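Local coordinates for protein phenol hydroxylase component phL (PDB 3U52) that probably serves as the non-catalytic, largely helical beta-type subunit of a bacterial phenol hydroxylase, a multicomponent enzyme that hydroxylates phenol, at residues Met194-Thr205 against Trp289-Leu300; Gly224-Lys233 against Gly309-Leu317. All blocks are in the same frame, centred on the assembly; numbering follows the deposited sequence.

Contact 1 of 2, residues Met194-Thr205 against Trp289-Leu300; sequences MWQPMRKLVEDT and WEPQAYEALKPL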
loop_
_atom_site.group_PDB
_atom_site.type_symbol
_atom_site.label_atom_id
_atom_site.label_comp_id
_atom_site.label_asym_id
_atom_site.label_seq_id
_atom_site.Cartn_x
_atom_site.Cartn_y
_atom_site.Cartn_z
ATOM N N MET D 194 -21.233 -26.675 -40.154
ATOM C CA MET D 194 -20.364 -27.185 -39.094
ATOM C C MET D 194 -20.697 -26.534 -37.746
ATOM O O MET D 194 -20.646 -27.220 -36.711
ATOM C CB MET D 194 -18.917 -26.839 -39.435
ATOM C CG MET D 194 -17.831 -27.721 -38.783
ATOM S SD MET D 194 -16.279 -26.764 -38.634
ATOM C CE MET D 194 -16.618 -26.064 -37.036
ATOM N N TRP D 195 -21.022 -25.223 -37.745
ATOM C CA TRP D 195 -21.304 -24.493 -36.490
ATOM C C TRP D 195 -22.746 -24.546 -36.043
ATOM O O TRP D 195 -23.062 -24.085 -34.923
ATOM C CB TRP D 195 -20.836 -23.019 -36.555
ATOM C CG TRP D 195 -19.385 -22.977 -36.508
ATOM C CD1 TRP D 195 -18.535 -22.864 -37.565
ATOM C CD2 TRP D 195 -18.567 -23.149 -35.338
ATOM N NE1 TRP D 195 -17.211 -22.922 -37.116
ATOM C CE2 TRP D 195 -17.215 -23.115 -35.759
ATOM C CE3 TRP D 195 -18.850 -23.321 -33.974
ATOM C CZ2 TRP D 195 -16.141 -23.263 -34.862
ATOM C CZ3 TRP D 195 -17.793 -23.458 -33.080
ATOM C CH2 TRP D 195 -16.449 -23.414 -33.531
ATOM N N GLN D 196 -23.651 -25.037 -36.905
ATOM C CA GLN D 196 -25.078 -24.880 -36.571
ATOM C C GLN D 196 -25.535 -25.656 -35.338
ATOM O O GLN D 196 -26.306 -25.129 -34.550
ATOM C CB GLN D 196 -26.020 -25.030 -37.785
ATOM C CG GLN D 196 -25.730 -23.994 -38.864
ATOM C CD GLN D 196 -25.358 -22.599 -38.296
ATOM O OE1 GLN D 196 -26.174 -21.925 -37.668
ATOM N NE2 GLN D 196 -24.122 -22.168 -38.553
ATOM N N PRO D 197 -25.062 -26.897 -35.143
ATOM C CA PRO D 197 -25.443 -27.578 -33.905
ATOM C C PRO D 197 -24.962 -26.806 -32.651
ATOM O O PRO D 197 -25.671 -26.751 -31.633
ATOM C CB PRO D 197 -24.726 -28.911 -34.010
ATOM C CG PRO D 197 -24.656 -29.161 -35.536
ATOM C CD PRO D 197 -24.305 -27.780 -36.042
ATOM N N MET D 198 -23.784 -26.206 -32.737
ATOM C CA MET D 198 -23.284 -25.450 -31.556
ATOM C C MET D 198 -24.107 -24.200 -31.349
ATOM O O MET D 198 -24.529 -23.901 -30.244
ATOM C CB MET D 198 -21.816 -25.138 -31.679
ATOM C CG MET D 198 -21.288 -24.253 -30.521
ATOM S SD MET D 198 -21.176 -25.146 -28.937
ATOM C CE MET D 198 -19.582 -25.932 -29.119
ATOM N N ARG D 199 -24.365 -23.475 -32.435
ATOM C CA ARG D 199 -25.058 -22.229 -32.328
ATOM C C ARG D 199 -26.479 -22.435 -31.790
ATOM O O ARG D 199 -26.944 -21.660 -30.947
ATOM C CB ARG D 199 -25.072 -21.597 -33.687
ATOM C CG ARG D 199 -25.396 -20.198 -33.647
ATOM C CD ARG D 199 -25.390 -19.670 -35.059
ATOM N NE ARG D 199 -26.551 -18.897 -34.964
ATOM C CZ ARG D 199 -27.433 -18.658 -35.884
ATOM N NH1 ARG D 199 -27.339 -19.084 -37.142
ATOM N NH2 ARG D 199 -28.421 -17.945 -35.448
ATOM N N LYS D 200 -27.162 -23.479 -32.288
ATOM C CA LYS D 200 -28.478 -23.868 -31.781
ATOM C C LYS D 200 -28.426 -24.243 -30.297
ATOM O O LYS D 200 -29.312 -23.858 -29.523
ATOM C CB LYS D 200 -29.075 -25.066 -32.583
ATOM C CG LYS D 200 -30.453 -25.542 -31.969
ATOM C CD LYS D 200 -31.152 -26.611 -32.823
ATOM C CE LYS D 200 -32.341 -27.252 -32.113
ATOM N NZ LYS D 200 -33.250 -26.251 -31.454
ATOM N N LEU D 201 -27.416 -25.021 -29.901
ATOM C CA LEU D 201 -27.276 -25.397 -28.497
ATOM C C LEU D 201 -27.064 -24.136 -27.626
ATOM O O LEU D 201 -27.728 -23.981 -26.570
ATOM C CB LEU D 201 -26.129 -26.389 -28.282
ATOM C CG LEU D 201 -25.612 -26.537 -26.838
ATOM C CD1 LEU D 201 -26.730 -27.062 -25.909
ATOM C CD2 LEU D 201 -24.366 -27.405 -26.792
ATOM N N VAL D 202 -26.129 -23.259 -28.028
ATOM C CA VAL D 202 -25.931 -22.003 -27.273
ATOM C C VAL D 202 -27.211 -21.177 -27.160
ATOM O O VAL D 202 -27.583 -20.730 -26.065
ATOM C CB VAL D 202 -24.757 -21.122 -27.840
ATOM C CG1 VAL D 202 -24.792 -19.768 -27.198
ATOM C CG2 VAL D 202 -23.418 -21.841 -27.669
ATOM N N GLU D 203 -27.918 -20.993 -28.279
ATOM C CA GLU D 203 -29.210 -20.311 -28.216
ATOM C C GLU D 203 -30.253 -20.996 -27.286
ATOM O O GLU D 203 -31.015 -20.306 -26.555
ATOM C CB GLU D 203 -29.776 -20.050 -29.630
ATOM C CG GLU D 203 -28.904 -19.137 -30.459
ATOM C CD GLU D 203 -29.493 -18.818 -31.809
ATOM O OE1 GLU D 203 -28.766 -18.304 -32.707
ATOM O OE2 GLU D 203 -30.707 -19.069 -31.956
ATOM N N ASP D 204 -30.243 -22.329 -27.265
ATOM C CA ASP D 204 -31.094 -23.116 -26.347
ATOM C C ASP D 204 -30.774 -22.865 -24.855
ATOM O O ASP D 204 -31.674 -22.672 -24.023
ATOM C CB ASP D 204 -31.005 -24.606 -26.669
ATOM C CG ASP D 204 -31.758 -25.008 -27.980
ATOM O OD1 ASP D 204 -32.513 -24.193 -28.619
ATOM O OD2 ASP D 204 -31.542 -26.173 -28.386
ATOM N N THR D 205 -29.496 -22.841 -24.521
ATOM C CA THR D 205 -29.103 -22.509 -23.145
ATOM C C THR D 205 -29.595 -21.138 -22.654
ATOM O O THR D 205 -29.895 -20.972 -21.464
ATOM C CB THR D 205 -27.589 -22.631 -22.923
ATOM O OG1 THR D 205 -26.902 -21.486 -23.495
ATOM C CG2 THR D 205 -27.064 -23.943 -23.502
ATOM N N TRP D 289 -28.991 -33.027 -21.427
ATOM C CA TRP D 289 -28.062 -32.063 -22.026
ATOM C C TRP D 289 -26.719 -32.583 -22.445
ATOM O O TRP D 289 -26.146 -32.068 -23.395
ATOM C CB TRP D 289 -27.842 -30.896 -21.051
ATOM C CG TRP D 289 -29.021 -30.013 -20.849
ATOM C CD1 TRP D 289 -29.866 -30.000 -19.780
ATOM C CD2 TRP D 289 -29.440 -28.964 -21.700
ATOM N NE1 TRP D 289 -30.794 -29.001 -19.920
ATOM C CE2 TRP D 289 -30.538 -28.344 -21.089
ATOM C CE3 TRP D 289 -28.968 -28.455 -22.914
ATOM C CZ2 TRP D 289 -31.191 -27.260 -21.666
ATOM C CZ3 TRP D 289 -29.608 -27.394 -23.479
ATOM C CH2 TRP D 289 -30.713 -26.803 -22.861
ATOM N N GLU D 290 -26.166 -33.577 -21.745
ATOM C CA GLU D 290 -24.817 -34.035 -22.109
ATOM C C GLU D 290 -24.664 -34.510 -23.583
ATOM O O GLU D 290 -23.677 -34.162 -24.241
ATOM C CB GLU D 290 -24.244 -35.025 -21.079
ATOM C CG GLU D 290 -22.813 -35.466 -21.359
ATOM C CD GLU D 290 -22.724 -36.690 -22.306
ATOM O OE1 GLU D 290 -23.771 -37.080 -22.870
ATOM O OE2 GLU D 290 -21.617 -37.275 -22.478
ATOM N N PRO D 291 -25.637 -35.301 -24.114
ATOM C CA PRO D 291 -25.557 -35.713 -25.515
ATOM C C PRO D 291 -25.758 -34.551 -26.482
ATOM O O PRO D 291 -25.338 -34.633 -27.612
ATOM C CB PRO D 291 -26.726 -36.720 -25.653
ATOM C CG PRO D 291 -27.072 -37.133 -24.261
ATOM C CD PRO D 291 -26.794 -35.916 -23.428
ATOM N N GLN D 292 -26.416 -33.478 -26.064
ATOM C CA GLN D 292 -26.509 -32.296 -26.927
ATOM C C GLN D 292 -25.173 -31.564 -27.027
ATOM O O GLN D 292 -24.830 -31.044 -28.075
ATOM C CB GLN D 292 -27.565 -31.355 -26.404
ATOM C CG GLN D 292 -28.954 -31.946 -26.523
ATOM C CD GLN D 292 -29.979 -30.993 -26.072
ATOM O OE1 GLN D 292 -30.161 -29.932 -26.680
ATOM N NE2 GLN D 292 -30.675 -31.341 -24.992
ATOM N N ALA D 293 -24.428 -31.556 -25.913
ATOM C CA ALA D 293 -23.071 -31.020 -25.834
ATOM C C ALA D 293 -22.119 -31.805 -26.727
ATOM O O ALA D 293 -21.328 -31.226 -27.488
ATOM C CB ALA D 293 -22.583 -31.014 -24.373
ATOM N N TYR D 294 -22.216 -33.125 -26.665
ATOM C CA TYR D 294 -21.424 -34.006 -27.529
ATOM C C TYR D 294 -21.762 -33.827 -28.999
ATOM O O TYR D 294 -20.873 -33.693 -29.857
ATOM C CB TYR D 294 -21.712 -35.452 -27.121
ATOM C CG TYR D 294 -21.072 -36.474 -28.018
ATOM C CD1 TYR D 294 -19.754 -36.870 -27.808
ATOM C CD2 TYR D 294 -21.792 -37.044 -29.090
ATOM C CE1 TYR D 294 -19.152 -37.840 -28.627
ATOM C CE2 TYR D 294 -21.200 -38.005 -29.931
ATOM C CZ TYR D 294 -19.892 -38.408 -29.680
ATOM O OH TYR D 294 -19.309 -39.355 -30.473
ATOM N N GLU D 295 -23.052 -33.803 -29.294
ATOM C CA GLU D 295 -23.483 -33.637 -30.672
ATOM C C GLU D 295 -23.137 -32.251 -31.243
ATOM O O GLU D 295 -22.902 -32.108 -32.458
ATOM C CB GLU D 295 -24.979 -34.006 -30.818
ATOM C CG GLU D 295 -25.950 -32.837 -31.023
ATOM C CD GLU D 295 -27.328 -33.275 -31.556
ATOM O OE1 GLU D 295 -27.673 -32.821 -32.680
ATOM O OE2 GLU D 295 -28.051 -34.063 -30.856
ATOM N N ALA D 296 -23.070 -31.227 -30.380
ATOM C CA ALA D 296 -22.663 -29.878 -30.820
ATOM C C ALA D 296 -21.159 -29.774 -31.130
ATOM O O ALA D 296 -20.743 -28.993 -31.979
ATOM C CB ALA D 296 -23.079 -28.840 -29.802
ATOM N N LEU D 297 -20.352 -30.543 -30.409
ATOM C CA LEU D 297 -18.922 -30.604 -30.623
ATOM C C LEU D 297 -18.518 -31.540 -31.752
ATOM O O LEU D 297 -17.435 -31.419 -32.272
ATOM C CB LEU D 297 -18.237 -31.041 -29.335
ATOM C CG LEU D 297 -18.367 -29.982 -28.234
ATOM C CD1 LEU D 297 -18.014 -30.570 -26.931
ATOM C CD2 LEU D 297 -17.510 -28.680 -28.560
ATOM N N LYS D 298 -19.386 -32.483 -32.115
ATOM C CA LYS D 298 -19.035 -33.515 -33.110
ATOM C C LYS D 298 -18.559 -32.944 -34.478
ATOM O O LYS D 298 -17.491 -33.327 -34.964
ATOM C CB LYS D 298 -20.205 -34.526 -33.236
ATOM C CG LYS D 298 -20.025 -35.767 -34.124
ATOM C CD LYS D 298 -20.990 -36.889 -33.570
ATOM C CE LYS D 298 -21.927 -37.467 -34.624
ATOM N NZ LYS D 298 -21.168 -38.219 -35.699
ATOM N N PRO D 299 -19.321 -32.017 -35.094
ATOM C CA PRO D 299 -18.777 -31.498 -36.373
ATOM C C PRO D 299 -17.415 -30.775 -36.278
ATOM O O PRO D 299 -16.636 -30.759 -37.256
ATOM C CB PRO D 299 -19.853 -30.523 -36.869
ATOM C CG PRO D 299 -20.931 -30.521 -35.898
ATOM C CD PRO D 299 -20.615 -31.417 -34.740
ATOM N N LEU D 300 -17.134 -30.157 -35.124
ATOM C CA LEU D 300 -15.838 -29.556 -34.897
ATOM C C LEU D 300 -14.746 -30.616 -34.781
ATOM O O LEU D 300 -13.667 -30.459 -35.344
ATOM C CB LEU D 300 -15.866 -28.657 -33.648
ATOM C CG LEU D 300 -14.599 -27.876 -33.256
ATOM C CD1 LEU D 300 -14.262 -26.767 -34.308
ATOM C CD2 LEU D 300 -14.747 -27.263 -31.863
HETATM O O HOH W 1 -21.582 -27.367 -34.107
HETATM O O HOH W 2 -29.830 -28.049 -28.723
#
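Leu201 pushes its side chain onto helix 289-300 as a knob into a hole, seated among Trp289, Gln292, Ala293 and Ala296. Its two methyl groups divide the site: CD2 lies 3.6 Å from Ala296 CB, while CD1 comes up to the edge of the Trp289 indole, near the ring plane, 3.8 Å from CZ3. Placing CG anti to the backbone N (chi1 162°) sends this fork across the interface. The short segments run roughly antiparallel, at 147°, and their axes approach to 7.7 Å beside the small side chain of Ala296, which lies against the backbone of Pro197 and Met198. Met198 bends at both chi2 and chi3, bringing its CE to a tight 3.5 Å from Leu297 CD2. At the other end, Pro299 packs on Pro197 and on the carbonyl of Met194, whose CE reaches Leu300 CD1 at 3.7 Å and also lies over the rim of one face of the Trp195 ring. An alanine in place of Met194 would remove this thioether arm and would probably leave the rim of the Trp195 face and Leu300 CD1 without their methyl neighbour. Polar groups are joined through water. One molecule accepts from Met198 N and donates to the carbonyl oxygens of Met194 and Ala296, at 2.8 Å from Ala296 O; another donates to Asp204 OD2, at 2.6 Å, and to Gln292 OE1, while Gln292 NE2 is taken by His288 O. Helix 211-240 meets helix 289-300 through Val217 on Trp289 and Met234 on Leu300, and Glu213 receives the indole N-H of Trp289. Helix 196-205 turns Arg199 and Glu203 to another protein chain, so it is wedged between helix 276-302 and a partner subunit.

Contact 2 of 2, residues Gly224-Lys233 against Gly309-Leu317; sequences GMMYPLVYDK and GLNEARAEL. With XE (xenon), chain B.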
loop_
_atom_site.group_PDB
_atom_site.type_symbol
_atom_site.label_atom_id
_atom_site.label_comp_id
_atom_site.label_asym_id
_atom_site.label_seq_id
_atom_site.Cartn_x
_atom_site.Cartn_y
_atom_site.Cartn_z
ATOM N N GLY D 224 -16.705 -28.714 -19.949
ATOM C CA GLY D 224 -15.943 -29.880 -19.563
ATOM C C GLY D 224 -15.635 -30.852 -20.688
ATOM O O GLY D 224 -14.862 -31.809 -20.507
ATOM N N MET D 225 -16.243 -30.628 -21.847
ATOM C CA MET D 225 -15.919 -31.386 -23.047
ATOM C C MET D 225 -15.234 -30.460 -24.020
ATOM O O MET D 225 -14.229 -30.847 -24.627
ATOM C CB MET D 225 -17.206 -31.947 -23.689
ATOM C CG MET D 225 -17.533 -33.393 -23.293
ATOM S SD MET D 225 -18.949 -34.022 -24.239
ATOM C CE MET D 225 -20.308 -33.277 -23.330
ATOM N N MET D 226 -15.753 -29.231 -24.157
ATOM C CA MET D 226 -15.195 -28.262 -25.116
ATOM C C MET D 226 -13.731 -27.861 -24.887
ATOM O O MET D 226 -12.928 -27.838 -25.830
ATOM C CB MET D 226 -16.041 -26.993 -25.163
ATOM C CG MET D 226 -15.493 -25.949 -26.115
ATOM S SD MET D 226 -16.668 -24.624 -26.337
ATOM C CE MET D 226 -16.504 -23.833 -24.713
ATOM N N TYR D 227 -13.419 -27.465 -23.656
ATOM C CA TYR D 227 -12.076 -27.009 -23.340
ATOM C C TYR D 227 -11.020 -28.090 -23.590
ATOM O O TYR D 227 -10.048 -27.808 -24.250
ATOM C CB TYR D 227 -12.025 -26.395 -21.923
ATOM C CG TYR D 227 -12.344 -24.935 -22.001
ATOM C CD1 TYR D 227 -13.646 -24.507 -22.140
ATOM C CD2 TYR D 227 -11.309 -23.978 -22.032
ATOM C CE1 TYR D 227 -13.950 -23.166 -22.256
ATOM C CE2 TYR D 227 -11.588 -22.619 -22.151
ATOM C CZ TYR D 227 -12.904 -22.234 -22.268
ATOM O OH TYR D 227 -13.188 -20.911 -22.371
ATOM N N PRO D 228 -11.213 -29.330 -23.062
ATOM C CA PRO D 228 -10.236 -30.375 -23.457
ATOM C C PRO D 228 -10.158 -30.612 -24.967
ATOM O O PRO D 228 -9.058 -30.682 -25.502
ATOM C CB PRO D 228 -10.721 -31.631 -22.711
ATOM C CG PRO D 228 -11.504 -31.034 -21.457
ATOM C CD PRO D 228 -12.220 -29.854 -22.098
ATOM N N LEU D 229 -11.302 -30.687 -25.652
ATOM C CA LEU D 229 -11.281 -30.939 -27.095
ATOM C C LEU D 229 -10.492 -29.874 -27.823
ATOM O O LEU D 229 -9.631 -30.175 -28.644
ATOM C CB LEU D 229 -12.701 -31.015 -27.687
ATOM C CG LEU D 229 -12.809 -31.219 -29.211
ATOM C CD1 LEU D 229 -12.225 -32.560 -29.644
ATOM C CD2 LEU D 229 -14.274 -31.112 -29.627
ATOM N N VAL D 230 -10.796 -28.621 -27.517
ATOM C CA VAL D 230 -10.205 -27.492 -28.243
ATOM C C VAL D 230 -8.753 -27.141 -27.812
ATOM O O VAL D 230 -7.842 -27.040 -28.657
ATOM C CB VAL D 230 -11.117 -26.251 -28.199
ATOM C CG1 VAL D 230 -10.449 -25.079 -28.954
ATOM C CG2 VAL D 230 -12.467 -26.558 -28.834
ATOM N N TYR D 231 -8.537 -26.952 -26.510
ATOM C CA TYR D 231 -7.246 -26.409 -26.061
ATOM C C TYR D 231 -6.242 -27.468 -25.673
ATOM O O TYR D 231 -5.088 -27.123 -25.378
ATOM C CB TYR D 231 -7.434 -25.363 -24.945
ATOM C CG TYR D 231 -8.330 -24.226 -25.393
ATOM C CD1 TYR D 231 -9.652 -24.171 -25.014
ATOM C CD2 TYR D 231 -7.861 -23.265 -26.262
ATOM C CE1 TYR D 231 -10.498 -23.124 -25.466
ATOM C CE2 TYR D 231 -8.676 -22.234 -26.701
ATOM C CZ TYR D 231 -9.984 -22.171 -26.301
ATOM O OH TYR D 231 -10.760 -21.134 -26.781
ATOM N N ASP D 232 -6.662 -28.727 -25.669
ATOM C CA ASP D 232 -5.750 -29.842 -25.562
ATOM C C ASP D 232 -5.639 -30.612 -26.860
ATOM O O ASP D 232 -4.568 -30.656 -27.463
ATOM C CB ASP D 232 -6.180 -30.799 -24.475
ATOM C CG ASP D 232 -5.714 -30.369 -23.095
ATOM O OD1 ASP D 232 -4.939 -29.378 -22.975
ATOM O OD2 ASP D 232 -6.151 -31.021 -22.105
ATOM N N LYS D 233 -6.744 -31.233 -27.282
ATOM C CA LYS D 233 -6.695 -32.125 -28.450
ATOM C C LYS D 233 -6.525 -31.401 -29.784
ATOM O O LYS D 233 -5.585 -31.702 -30.521
ATOM C CB LYS D 233 -7.850 -33.143 -28.419
ATOM C CG LYS D 233 -7.629 -34.061 -27.239
ATOM C CD LYS D 233 -8.820 -34.902 -26.925
ATOM C CE LYS D 233 -8.948 -35.228 -25.431
ATOM N NZ LYS D 233 -7.827 -36.057 -24.903
ATOM N N GLY D 309 -10.913 -37.888 -30.652
ATOM C CA GLY D 309 -10.557 -36.790 -29.776
ATOM C C GLY D 309 -11.748 -36.377 -28.928
ATOM O O GLY D 309 -11.611 -36.211 -27.717
ATOM N N LEU D 310 -12.924 -36.236 -29.561
ATOM C CA LEU D 310 -14.184 -35.971 -28.827
ATOM C C LEU D 310 -14.617 -37.131 -27.906
ATOM O O LEU D 310 -15.123 -36.907 -26.795
ATOM C CB LEU D 310 -15.338 -35.541 -29.760
ATOM C CG LEU D 310 -16.642 -35.155 -29.034
ATOM C CD1 LEU D 310 -16.463 -34.085 -27.907
ATOM C CD2 LEU D 310 -17.713 -34.704 -30.015
ATOM N N ASN D 311 -14.408 -38.370 -28.350
ATOM C CA ASN D 311 -14.807 -39.519 -27.527
ATOM C C ASN D 311 -13.994 -39.596 -26.267
ATOM O O ASN D 311 -14.520 -39.926 -25.213
ATOM C CB ASN D 311 -14.768 -40.817 -28.332
ATOM C CG ASN D 311 -15.849 -40.847 -29.416
ATOM O OD1 ASN D 311 -16.905 -40.192 -29.288
ATOM N ND2 ASN D 311 -15.584 -41.567 -30.500
ATOM N N GLU D 312 -12.718 -39.249 -26.364
ATOM C CA GLU D 312 -11.855 -39.173 -25.171
ATOM C C GLU D 312 -12.238 -38.037 -24.212
ATOM O O GLU D 312 -12.078 -38.168 -23.009
ATOM C CB GLU D 312 -10.404 -38.987 -25.571
ATOM C CG GLU D 312 -9.829 -40.132 -26.367
ATOM C CD GLU D 312 -8.404 -39.849 -26.767
ATOM O OE1 GLU D 312 -8.114 -38.660 -27.004
ATOM O OE2 GLU D 312 -7.574 -40.798 -26.818
ATOM N N ALA D 313 -12.716 -36.919 -24.758
ATOM C CA ALA D 313 -13.109 -35.788 -23.920
ATOM C C ALA D 313 -14.385 -36.160 -23.188
ATOM O O ALA D 313 -14.549 -35.828 -22.001
ATOM C CB ALA D 313 -13.274 -34.501 -24.742
ATOM N N ARG D 314 -15.263 -36.906 -23.874
ATOM C CA ARG D 314 -16.490 -37.389 -23.263
ATOM C C ARG D 314 -16.196 -38.372 -22.146
ATOM O O ARG D 314 -16.877 -38.385 -21.112
ATOM C CB ARG D 314 -17.409 -38.017 -24.318
ATOM C CG ARG D 314 -18.799 -38.233 -23.832
ATOM C CD ARG D 314 -19.608 -38.950 -24.857
ATOM N NE ARG D 314 -21.028 -38.679 -24.654
ATOM C CZ ARG D 314 -21.971 -39.009 -25.527
ATOM N NH1 ARG D 314 -21.627 -39.638 -26.648
ATOM N NH2 ARG D 314 -23.245 -38.722 -25.272
ATOM N N ALA D 315 -15.171 -39.195 -22.360
ATOM C CA ALA D 315 -14.795 -40.204 -21.379
ATOM C C ALA D 315 -14.216 -39.498 -20.163
ATOM O O ALA D 315 -14.502 -39.876 -19.038
ATOM C CB ALA D 315 -13.756 -41.180 -21.967
ATOM N N GLU D 316 -13.385 -38.485 -20.398
ATOM C CA GLU D 316 -12.837 -37.664 -19.303
ATOM C C GLU D 316 -13.935 -36.963 -18.462
ATOM O O GLU D 316 -13.931 -37.058 -17.231
ATOM C CB GLU D 316 -11.781 -36.694 -19.837
ATOM C CG GLU D 316 -10.556 -37.414 -20.475
ATOM C CD GLU D 316 -9.653 -36.476 -21.323
ATOM O OE1 GLU D 316 -8.781 -36.975 -22.095
ATOM O OE2 GLU D 316 -9.816 -35.237 -21.212
ATOM N N LEU D 317 -14.913 -36.329 -19.117
ATOM C CA LEU D 317 -16.095 -35.805 -18.404
ATOM C C LEU D 317 -16.873 -36.882 -17.624
ATOM O O LEU D 317 -17.329 -36.653 -16.504
ATOM C CB LEU D 317 -17.043 -35.062 -19.360
ATOM C CG LEU D 317 -18.324 -34.487 -18.734
ATOM C CD1 LEU D 317 -17.939 -33.428 -17.700
ATOM C CD2 LEU D 317 -19.294 -33.916 -19.801
HETATM XE XE XE B . -7.783 -27.706 -21.439
#
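Lys233 and Glu316 approach from opposite directions and form the stronger of two salt bridges, with Lys233 NZ 3.1 Å from Glu316 OE1. The ammonium meets that oxygen on its syn side, 27° out of the carboxylate plane. A second, weak bond of 3.4 Å links Lys233 NZ to Glu312 OE1, one turn earlier on helix 309-317. Bends at chi3 and chi4 (-64°) curl the lysine end between the two acids; its chain fills a hole among Gly309, Glu312, Ala313 and Glu316, with CD 3.2 Å from Gly309 O, an oxygen that also accepts from Ala313 N. The pi-type turn at 228-233 is marked by Pro228 O, which takes the N-H groups of both Asp232 and Lys233. Away from the interface, Tyr227 OH bonds to Glu130, Tyr231 O accepts from Arg254, and Asp232 and Tyr227 O line a xenon pocket. Below the charges the contact is apolar: Leu229 CD2 meets Leu310 CD1, Ala313 CB packs on the carbonyl of Met225, and Met225 CE lies 3.7 Å from Leu317 CD2, their side chains crossing at about a right angle. The axes of the short segments approach to 8.7 Å, with 138° between their directions. One lysine shared by two glutamates makes a salt-bridge network at the exposed margin of an apolar helix contact, and would probably temper the repulsion between Glu316 and Asp232, whose carboxylates approach without touching.

Overall arrangement
Contacts 1 and 2 interlock along the chain, their segments alternating, and their centres lie 14 Å apart. Helix 276-302 leads on to helix 307-322, and the two are tied by a salt bridge from Arg314 NE to Glu290 OE2 at 2.7 Å and a probable hydrogen bond between Tyr294 OH and Asn311 OD1 at 2.8 Å. Met225 joins the hydrophobic layers, its CE 3.4 Å from Ala293 CB. Segment 224-233 of contact 2 lines a xenon pocket through Tyr227 O and Asp232 OD1 (each 3.6 Å from the atom), residues that do not pack on 309-317; Tyr257 completes the site. Contact 1 lies well away; its Thr205 side chain is about 9 Å from a different xenon.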